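Long-range contact in transmembrane oligosaccharyl transferase (Archaeoglobus fulgidus, PDB 3WAJ), which belongs to the STT3 family of multi-pass membrane proteins, in clan GT-C, and holds a zinc ion in its structure: residues L143-S155 against Q424-A436. Residues are numbered along the deposited sequence; the frame is centred on the assembly and turned at random.
Sequences LIAIVPGQFLQRS and QNRFAYYFAAVSA. With SO4 (sulfate ion), chain C.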
ATOM      1  N   LEU A 143      15.938  12.212 -19.363  1.00 68.52           N
ATOM      2  CA  LEU A 143      15.332  12.799 -18.174  1.00 70.91           C
ATOM      3  C   LEU A 143      14.430  11.823 -17.427  1.00 72.04           C
ATOM      4  O   LEU A 143      14.413  11.808 -16.193  1.00 76.78           O
ATOM      5  CB  LEU A 143      14.577  14.078 -18.533  1.00 72.12           C
ATOM      6  CG  LEU A 143      15.496  15.245 -18.890  1.00 69.07           C
ATOM      7  CD1 LEU A 143      14.685  16.487 -19.164  1.00 68.72           C
ATOM      8  CD2 LEU A 143      16.483  15.488 -17.760  1.00 65.71           C
ATOM      9  N   ILE A 144      13.694  10.998 -18.167  1.00 68.61           N
ATOM     10  CA  ILE A 144      12.807  10.019 -17.537  1.00 66.90           C
ATOM     11  C   ILE A 144      13.635   8.923 -16.871  1.00 66.51           C
ATOM     12  O   ILE A 144      13.202   8.306 -15.898  1.00 65.47           O
ATOM     13  CB  ILE A 144      11.787   9.421 -18.547  1.00 64.35           C
ATOM     14  CG1 ILE A 144      10.615   8.744 -17.816  1.00 62.20           C
ATOM     15  CG2 ILE A 144      12.473   8.481 -19.550  1.00 59.17           C
ATOM     16  CD1 ILE A 144       9.761   9.703 -16.991  1.00 58.99           C
ATOM     17  N   ALA A 145      14.845   8.708 -17.385  1.00 63.24           N
ATOM     18  CA  ALA A 145      15.744   7.706 -16.829  1.00 64.45           C
ATOM     19  C   ALA A 145      16.285   8.108 -15.452  1.00 59.15           C
ATOM     20  O   ALA A 145      16.802   7.270 -14.720  1.00 64.95           O
ATOM     21  CB  ALA A 145      16.887   7.411 -17.795  1.00 64.06           C
ATOM     22  N   ILE A 146      16.159   9.384 -15.100  1.00 52.93           N
ATOM     23  CA  ILE A 146      16.707   9.874 -13.832  1.00 53.59           C
ATOM     24  C   ILE A 146      15.726  10.626 -12.927  1.00 57.70           C
ATOM     25  O   ILE A 146      16.094  11.028 -11.834  1.00 59.45           O
ATOM     26  CB  ILE A 146      17.950  10.779 -14.053  1.00 51.68           C
ATOM     27  CG1 ILE A 146      17.662  11.842 -15.116  1.00 54.56           C
ATOM     28  CG2 ILE A 146      19.137   9.958 -14.483  1.00 52.46           C
ATOM     29  CD1 ILE A 146      18.073  13.231 -14.719  1.00 56.60           C
ATOM     30  N   VAL A 147      14.493  10.845 -13.369  1.00 62.59           N
ATOM     31  CA  VAL A 147      13.535  11.558 -12.517  1.00 65.13           C
ATOM     32  C   VAL A 147      13.412  10.745 -11.212  1.00 67.58           C
ATOM     33  O   VAL A 147      13.495   9.512 -11.235  1.00 66.86           O
ATOM     34  CB  VAL A 147      12.266  11.982 -13.301  1.00 68.10           C
ATOM     35  CG1 VAL A 147      11.678  10.799 -14.068  1.00 70.20           C
ATOM     36  CG2 VAL A 147      11.235  12.604 -12.373  1.00 64.89           C
ATOM     37  N   PRO A 148      13.021  11.301 -10.114  1.00 66.96           N
ATOM     38  CA  PRO A 148      13.061  10.639  -8.799  1.00 64.19           C
ATOM     39  C   PRO A 148      11.589  10.594  -8.396  1.00 59.59           C
ATOM     40  O   PRO A 148      10.707  10.607  -9.262  1.00 64.13           O
ATOM     41  CB  PRO A 148      13.830  11.495  -7.791  1.00 65.58           C
ATOM     42  CG  PRO A 148      13.628  12.907  -8.321  1.00 63.92           C
ATOM     43  CD  PRO A 148      13.688  12.756  -9.839  1.00 64.49           C
ATOM     44  N   GLY A 149      11.332  10.547  -7.090  1.00 52.56           N
ATOM     45  CA  GLY A 149       9.972  10.538  -6.574  1.00 51.23           C
ATOM     46  C   GLY A 149       9.279   9.185  -6.667  1.00 53.98           C
ATOM     47  O   GLY A 149       9.931   8.133  -6.784  1.00 52.77           O
ATOM     48  N   GLN A 150       7.950   9.221  -6.613  1.00 54.11           N
ATOM     49  CA  GLN A 150       7.139   8.017  -6.688  1.00 54.74           C
ATOM     50  C   GLN A 150       7.444   7.190  -7.920  1.00 51.97           C
ATOM     51  O   GLN A 150       7.491   5.963  -7.851  1.00 60.32           O
ATOM     52  CB  GLN A 150       5.670   8.383  -6.721  1.00 57.78           C
ATOM     53  CG  GLN A 150       4.945   8.220  -5.425  1.00 68.16           C
ATOM     54  CD  GLN A 150       3.527   8.704  -5.555  1.00 77.62           C
ATOM     55  OE1 GLN A 150       2.904   8.557  -6.609  1.00 76.94           O
ATOM     56  NE2 GLN A 150       3.017   9.325  -4.503  1.00 82.91           N
ATOM     57  N   PHE A 151       7.631   7.866  -9.047  1.00 43.97           N
ATOM     58  CA  PHE A 151       7.820   7.182 -10.314  1.00 44.03           C
ATOM     59  C   PHE A 151       9.024   6.271 -10.256  1.00 48.84           C
ATOM     60  O   PHE A 151       8.987   5.171 -10.787  1.00 50.46           O
ATOM     61  CB  PHE A 151       7.975   8.181 -11.449  1.00 37.30           C
ATOM     62  CG  PHE A 151       8.375   7.559 -12.752  1.00 37.89           C
ATOM     63  CD1 PHE A 151       7.418   7.043 -13.618  1.00 45.24           C
ATOM     64  CD2 PHE A 151       9.713   7.520 -13.139  1.00 40.27           C
ATOM     65  CE1 PHE A 151       7.788   6.461 -14.845  1.00 46.55           C
ATOM     66  CE2 PHE A 151      10.096   6.953 -14.368  1.00 42.27           C
ATOM     67  CZ  PHE A 151       9.131   6.424 -15.221  1.00 43.09           C
ATOM     68  N   LEU A 152      10.091   6.730  -9.608  1.00 51.05           N
ATOM     69  CA  LEU A 152      11.286   5.908  -9.415  1.00 47.96           C
ATOM     70  C   LEU A 152      11.095   4.845  -8.326  1.00 47.55           C
ATOM     71  O   LEU A 152      11.449   3.674  -8.524  1.00 51.96           O
ATOM     72  CB  LEU A 152      12.497   6.790  -9.078  1.00 48.10           C
ATOM     73  CG  LEU A 152      13.801   6.061  -8.755  1.00 48.22           C
ATOM     74  CD1 LEU A 152      14.415   5.434 -10.012  1.00 48.19           C
ATOM     75  CD2 LEU A 152      14.783   7.001  -8.081  1.00 50.52           C
ATOM     76  N   GLN A 153      10.546   5.249  -7.180  1.00 41.05           N
ATOM     77  CA  GLN A 153      10.390   4.327  -6.056  1.00 41.57           C
ATOM     78  C   GLN A 153       9.567   3.093  -6.425  1.00 44.96           C
ATOM     79  O   GLN A 153       9.837   2.000  -5.947  1.00 49.17           O
ATOM     80  CB  GLN A 153       9.803   5.046  -4.844  1.00 44.74           C
ATOM     81  CG  GLN A 153      10.819   5.910  -4.108  1.00 65.24           C
ATOM     82  CD  GLN A 153      10.158   6.912  -3.177  1.00 84.66           C
ATOM     83  OE1 GLN A 153       8.928   6.959  -3.066  1.00 90.65           O
ATOM     84  NE2 GLN A 153      10.972   7.725  -2.507  1.00 89.40           N
ATOM     85  N   ARG A 154       8.588   3.278  -7.306  1.00 44.41           N
ATOM     86  CA  ARG A 154       7.724   2.194  -7.772  1.00 45.36           C
ATOM     87  C   ARG A 154       8.204   1.527  -9.062  1.00 45.11           C
ATOM     88  O   ARG A 154       7.449   0.831  -9.737  1.00 42.18           O
ATOM     89  CB  ARG A 154       6.306   2.732  -7.927  1.00 45.32           C
ATOM     90  CG  ARG A 154       5.703   3.011  -6.576  1.00 44.48           C
ATOM     91  CD  ARG A 154       4.410   3.706  -6.634  1.00 51.34           C
ATOM     92  NE  ARG A 154       4.012   4.021  -5.266  1.00 69.60           N
ATOM     93  CZ  ARG A 154       2.841   4.544  -4.913  1.00 75.45           C
ATOM     94  NH1 ARG A 154       1.927   4.825  -5.835  1.00 70.58           N
ATOM     95  NH2 ARG A 154       2.592   4.781  -3.631  1.00 76.53           N
ATOM     96  N   SER A 155       9.484   1.713  -9.368  1.00 45.59           N
ATOM     97  CA  SER A 155      10.050   1.323 -10.651  1.00 46.29           C
ATOM     98  C   SER A 155      11.418   0.696 -10.404  1.00 46.95           C
ATOM     99  O   SER A 155      12.193   0.406 -11.317  1.00 47.90           O
ATOM    100  CB  SER A 155      10.184   2.571 -11.509  1.00 44.59           C
ATOM    101  OG  SER A 155      10.369   2.239 -12.855  1.00 58.49           O
ATOM    102  N   GLN A 424      -3.493  14.940  -4.831  1.00 94.05           N
ATOM    103  CA  GLN A 424      -3.580  13.489  -4.667  1.00 88.08           C
ATOM    104  C   GLN A 424      -2.199  12.851  -4.739  1.00 87.58           C
ATOM    105  O   GLN A 424      -1.758  12.447  -5.816  1.00 88.05           O
ATOM    106  CB  GLN A 424      -4.459  12.881  -5.762  1.00 80.30           C
ATOM    107  CG  GLN A 424      -5.931  13.163  -5.614  1.00 79.78           C
ATOM    108  CD  GLN A 424      -6.758  11.891  -5.566  1.00 81.47           C
ATOM    109  OE1 GLN A 424      -6.698  11.133  -4.591  1.00 84.96           O
ATOM    110  NE2 GLN A 424      -7.530  11.644  -6.622  1.00 76.69           N
ATOM    111  N   ASN A 425      -1.524  12.753  -3.597  1.00 85.58           N
ATOM    112  CA  ASN A 425      -0.167  12.219  -3.564  1.00 85.12           C
ATOM    113  C   ASN A 425      -0.013  10.823  -4.175  1.00 81.87           C
ATOM    114  O   ASN A 425       1.081  10.457  -4.604  1.00 84.04           O
ATOM    115  CB  ASN A 425       0.404  12.241  -2.139  1.00 86.63           C
ATOM    116  CG  ASN A 425       0.871  13.618  -1.719  1.00 93.83           C
ATOM    117  OD1 ASN A 425       1.843  14.146  -2.260  1.00 98.11           O
ATOM    118  ND2 ASN A 425       0.190  14.202  -0.738  1.00 96.60           N
ATOM    119  N   ARG A 426      -1.096  10.049  -4.238  1.00 74.46           N
ATOM    120  CA  ARG A 426      -0.982   8.658  -4.691  1.00 70.69           C
ATOM    121  C   ARG A 426      -0.821   8.511  -6.211  1.00 58.18           C
ATOM    122  O   ARG A 426      -0.536   7.416  -6.702  1.00 53.02           O
ATOM    123  CB  ARG A 426      -2.143   7.800  -4.165  1.00 75.72           C
ATOM    124  CG  ARG A 426      -3.486   8.032  -4.844  1.00 81.23           C
ATOM    125  CD  ARG A 426      -4.572   7.162  -4.213  1.00 87.34           C
ATOM    126  NE  ARG A 426      -5.372   6.462  -5.219  1.00 92.73           N
ATOM    127  CZ  ARG A 426      -5.280   5.159  -5.488  1.00 94.51           C
ATOM    128  NH1 ARG A 426      -4.430   4.394  -4.817  1.00 94.79           N
ATOM    129  NH2 ARG A 426      -6.045   4.618  -6.426  1.00 93.95           N
ATOM    130  N   PHE A 427      -0.984   9.620  -6.934  1.00 48.60           N
ATOM    131  CA  PHE A 427      -0.885   9.633  -8.395  1.00 51.28           C
ATOM    132  C   PHE A 427       0.257  10.506  -8.905  1.00 54.75           C
ATOM    133  O   PHE A 427       0.293  10.856 -10.086  1.00 54.52           O
ATOM    134  CB  PHE A 427      -2.202  10.114  -9.020  1.00 55.98           C
ATOM    135  CG  PHE A 427      -3.339   9.150  -8.854  1.00 56.21           C
ATOM    136  CD1 PHE A 427      -3.252   7.862  -9.370  1.00 58.02           C
ATOM    137  CD2 PHE A 427      -4.503   9.533  -8.197  1.00 59.42           C
ATOM    138  CE1 PHE A 427      -4.308   6.954  -9.225  1.00 60.33           C
ATOM    139  CE2 PHE A 427      -5.564   8.643  -8.044  1.00 61.22           C
ATOM    140  CZ  PHE A 427      -5.465   7.344  -8.558  1.00 59.97           C
ATOM    141  N   ALA A 428       1.186  10.857  -8.016  1.00 59.81           N
ATOM    142  CA  ALA A 428       2.324  11.701  -8.375  1.00 56.95           C
ATOM    143  C   ALA A 428       3.110  11.153  -9.565  1.00 56.71           C
ATOM    144  O   ALA A 428       3.581  11.930 -10.403  1.00 61.27           O
ATOM    145  CB  ALA A 428       3.232  11.902  -7.180  1.00 57.06           C
ATOM    146  N   TYR A 429       3.238   9.824  -9.640  1.00 49.00           N
ATOM    147  CA  TYR A 429       4.037   9.180 -10.691  1.00 46.99           C
ATOM    148  C   TYR A 429       3.598   9.549 -12.112  1.00 53.80           C
ATOM    149  O   TYR A 429       4.389   9.496 -13.056  1.00 56.55           O
ATOM    150  CB  TYR A 429       4.082   7.658 -10.508  1.00 41.77           C
ATOM    151  CG  TYR A 429       2.730   6.989 -10.435  1.00 39.93           C
ATOM    152  CD1 TYR A 429       2.029   6.660 -11.586  1.00 40.23           C
ATOM    153  CD2 TYR A 429       2.166   6.660  -9.216  1.00 37.67           C
ATOM    154  CE1 TYR A 429       0.785   6.043 -11.523  1.00 38.86           C
ATOM    155  CE2 TYR A 429       0.943   6.047  -9.145  1.00 42.07           C
ATOM    156  CZ  TYR A 429       0.249   5.747 -10.303  1.00 40.04           C
ATOM    157  OH  TYR A 429      -0.980   5.132 -10.230  1.00 35.05           O
ATOM    158  N   TYR A 430       2.341   9.943 -12.266  1.00 52.10           N
ATOM    159  CA  TYR A 430       1.861  10.364 -13.573  1.00 49.34           C
ATOM    160  C   TYR A 430       2.494  11.676 -14.057  1.00 55.04           C
ATOM    161  O   TYR A 430       2.515  11.952 -15.264  1.00 54.75           O
ATOM    162  CB  TYR A 430       0.340  10.459 -13.562  1.00 47.84           C
ATOM    163  CG  TYR A 430      -0.397   9.147 -13.789  1.00 44.93           C
ATOM    164  CD1 TYR A 430      -0.265   8.452 -14.980  1.00 47.23           C
ATOM    165  CD2 TYR A 430      -1.263   8.646 -12.843  1.00 43.80           C
ATOM    166  CE1 TYR A 430      -0.953   7.283 -15.209  1.00 46.00           C
ATOM    167  CE2 TYR A 430      -1.963   7.473 -13.061  1.00 47.18           C
ATOM    168  CZ  TYR A 430      -1.803   6.801 -14.249  1.00 45.92           C
ATOM    169  OH  TYR A 430      -2.493   5.636 -14.486  1.00 37.89           O
ATOM    170  N   PHE A 431       3.012  12.484 -13.131  1.00 53.85           N
ATOM    171  CA  PHE A 431       3.621  13.760 -13.519  1.00 61.64           C
ATOM    172  C   PHE A 431       5.034  13.550 -14.058  1.00 59.78           C
ATOM    173  O   PHE A 431       5.570  14.403 -14.767  1.00 57.61           O
ATOM    174  CB  PHE A 431       3.627  14.762 -12.349  1.00 75.11           C
ATOM    175  CG  PHE A 431       2.272  15.340 -12.024  1.00 84.52           C
ATOM    176  CD1 PHE A 431       1.422  15.765 -13.036  1.00 90.41           C
ATOM    177  CD2 PHE A 431       1.846  15.452 -10.703  1.00 91.31           C
ATOM    178  CE1 PHE A 431       0.167  16.294 -12.740  1.00 96.03           C
ATOM    179  CE2 PHE A 431       0.592  15.980 -10.396  1.00 94.16           C
ATOM    180  CZ  PHE A 431      -0.246  16.399 -11.415  1.00 96.38           C
ATOM    181  N   ALA A 432       5.622  12.402 -13.724  1.00 56.92           N
ATOM    182  CA  ALA A 432       6.995  12.099 -14.113  1.00 54.76           C
ATOM    183  C   ALA A 432       7.228  12.279 -15.620  1.00 51.03           C
ATOM    184  O   ALA A 432       8.075  13.068 -16.034  1.00 51.51           O
ATOM    185  CB  ALA A 432       7.356  10.699 -13.681  1.00 51.37           C
ATOM    186  N   ALA A 433       6.467  11.552 -16.433  1.00 45.54           N
ATOM    187  CA  ALA A 433       6.565  11.691 -17.881  1.00 48.43           C
ATOM    188  C   ALA A 433       6.289  13.120 -18.318  1.00 56.31           C
ATOM    189  O   ALA A 433       6.892  13.590 -19.277  1.00 63.62           O
ATOM    190  CB  ALA A 433       5.616  10.742 -18.582  1.00 43.51           C
ATOM    191  N   VAL A 434       5.374  13.803 -17.628  1.00 53.56           N
ATOM    192  CA  VAL A 434       5.067  15.189 -17.970  1.00 59.69           C
ATOM    193  C   VAL A 434       6.274  16.079 -17.749  1.00 59.05           C
ATOM    194  O   VAL A 434       6.668  16.832 -18.640  1.00 57.03           O
ATOM    195  CB  VAL A 434       3.901  15.773 -17.151  1.00 58.65           C
ATOM    196  CG1 VAL A 434       3.747  17.265 -17.460  1.00 58.78           C
ATOM    197  CG2 VAL A 434       2.613  15.042 -17.434  1.00 47.64           C
ATOM    198  N   SER A 435       6.860  15.991 -16.561  1.00 60.11           N
ATOM    199  CA  SER A 435       7.991  16.850 -16.216  1.00 63.73           C
ATOM    200  C   SER A 435       9.231  16.536 -17.057  1.00 73.26           C
ATOM    201  O   SER A 435      10.103  17.391 -17.221  1.00 76.99           O
ATOM    202  CB  SER A 435       8.319  16.753 -14.730  1.00 56.78           C
ATOM    203  OG  SER A 435       9.224  15.697 -14.491  1.00 62.39           O
ATOM    204  N   ALA A 436       9.300  15.321 -17.605  1.00 70.51           N
ATOM    205  CA  ALA A 436      10.432  14.926 -18.456  1.00 67.78           C
ATOM    206  C   ALA A 436      10.325  15.412 -19.918  1.00 71.33           C
ATOM    207  O   ALA A 436      11.341  15.683 -20.567  1.00 66.73           O
ATOM    208  CB  ALA A 436      10.622  13.423 -18.413  1.00 52.79           C
TER
HETATM  209  S   SO4 C 902      -4.371   0.737  -6.904  1.00 53.58           S
HETATM  210  O1  SO4 C 902      -3.907  -0.557  -6.389  1.00 50.57           O
HETATM  211  O2  SO4 C 902      -5.834   0.770  -6.802  1.00 57.00           O
HETATM  212  O3  SO4 C 902      -3.778   1.803  -6.095  1.00 60.19           O
HETATM  213  O4  SO4 C 902      -3.991   0.950  -8.306  1.00 54.10           O
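Ala432, whose methyl packs against Phe151, has a carbonyl oxygen gripped by two donors of its own helix: Ala436 N at 3.0 Å, the regular helical bond, and Ser435 OG at 3.3 Å, which comes in tilted 20° from the carbonyl plane. Ala432 and Ala436 offer methyl groups to the facing segment, and the end of helix 134-144, the following loop and helix 150-153 pack against them. The Ala432 methyl touches Phe151 CB at 3.4 Å and reaches obliquely to the ring, whose CG stands anti to the backbone N (chi1 171°). One turn on, Ala436 CB meets Leu143 CB at 4.0 Å. The CD1 of Ile144 lies over the backbone between these alanines, 3.8 Å from Ala433 N, while Val147 CG1 approaches the Ala432 methyl more loosely.

At the other end the contact turns polar. Gln150 OE1 accepts a weak hydrogen bond from Tyr429 N, 3.3 Å long and bent to 142°. The Arg154 chain, extended from CG to NE, crosses the tyrosine at about a right angle, and Tyr429 CE2 lies near the plane at the guanidinium edge, 3.7 Å from Arg154 NH1. Beyond it, Arg426 NH1 donates a hydrogen bond of 3.0 Å to O3 of a sulfate ion, probably from the crystallisation liquor, which His81 and His162 also hold.

This end borders the zinc site of Asp47, Asp161 and His163: Arg154 and Tyr429 both touch His163, and Tyr429 OH is hydrogen-bonded to Glu166. Helix 163-181 thus flanks both segments, whereas helices 19-30 and 474-491 pack on 143-155, completing a largely buried junction with helix 429-446.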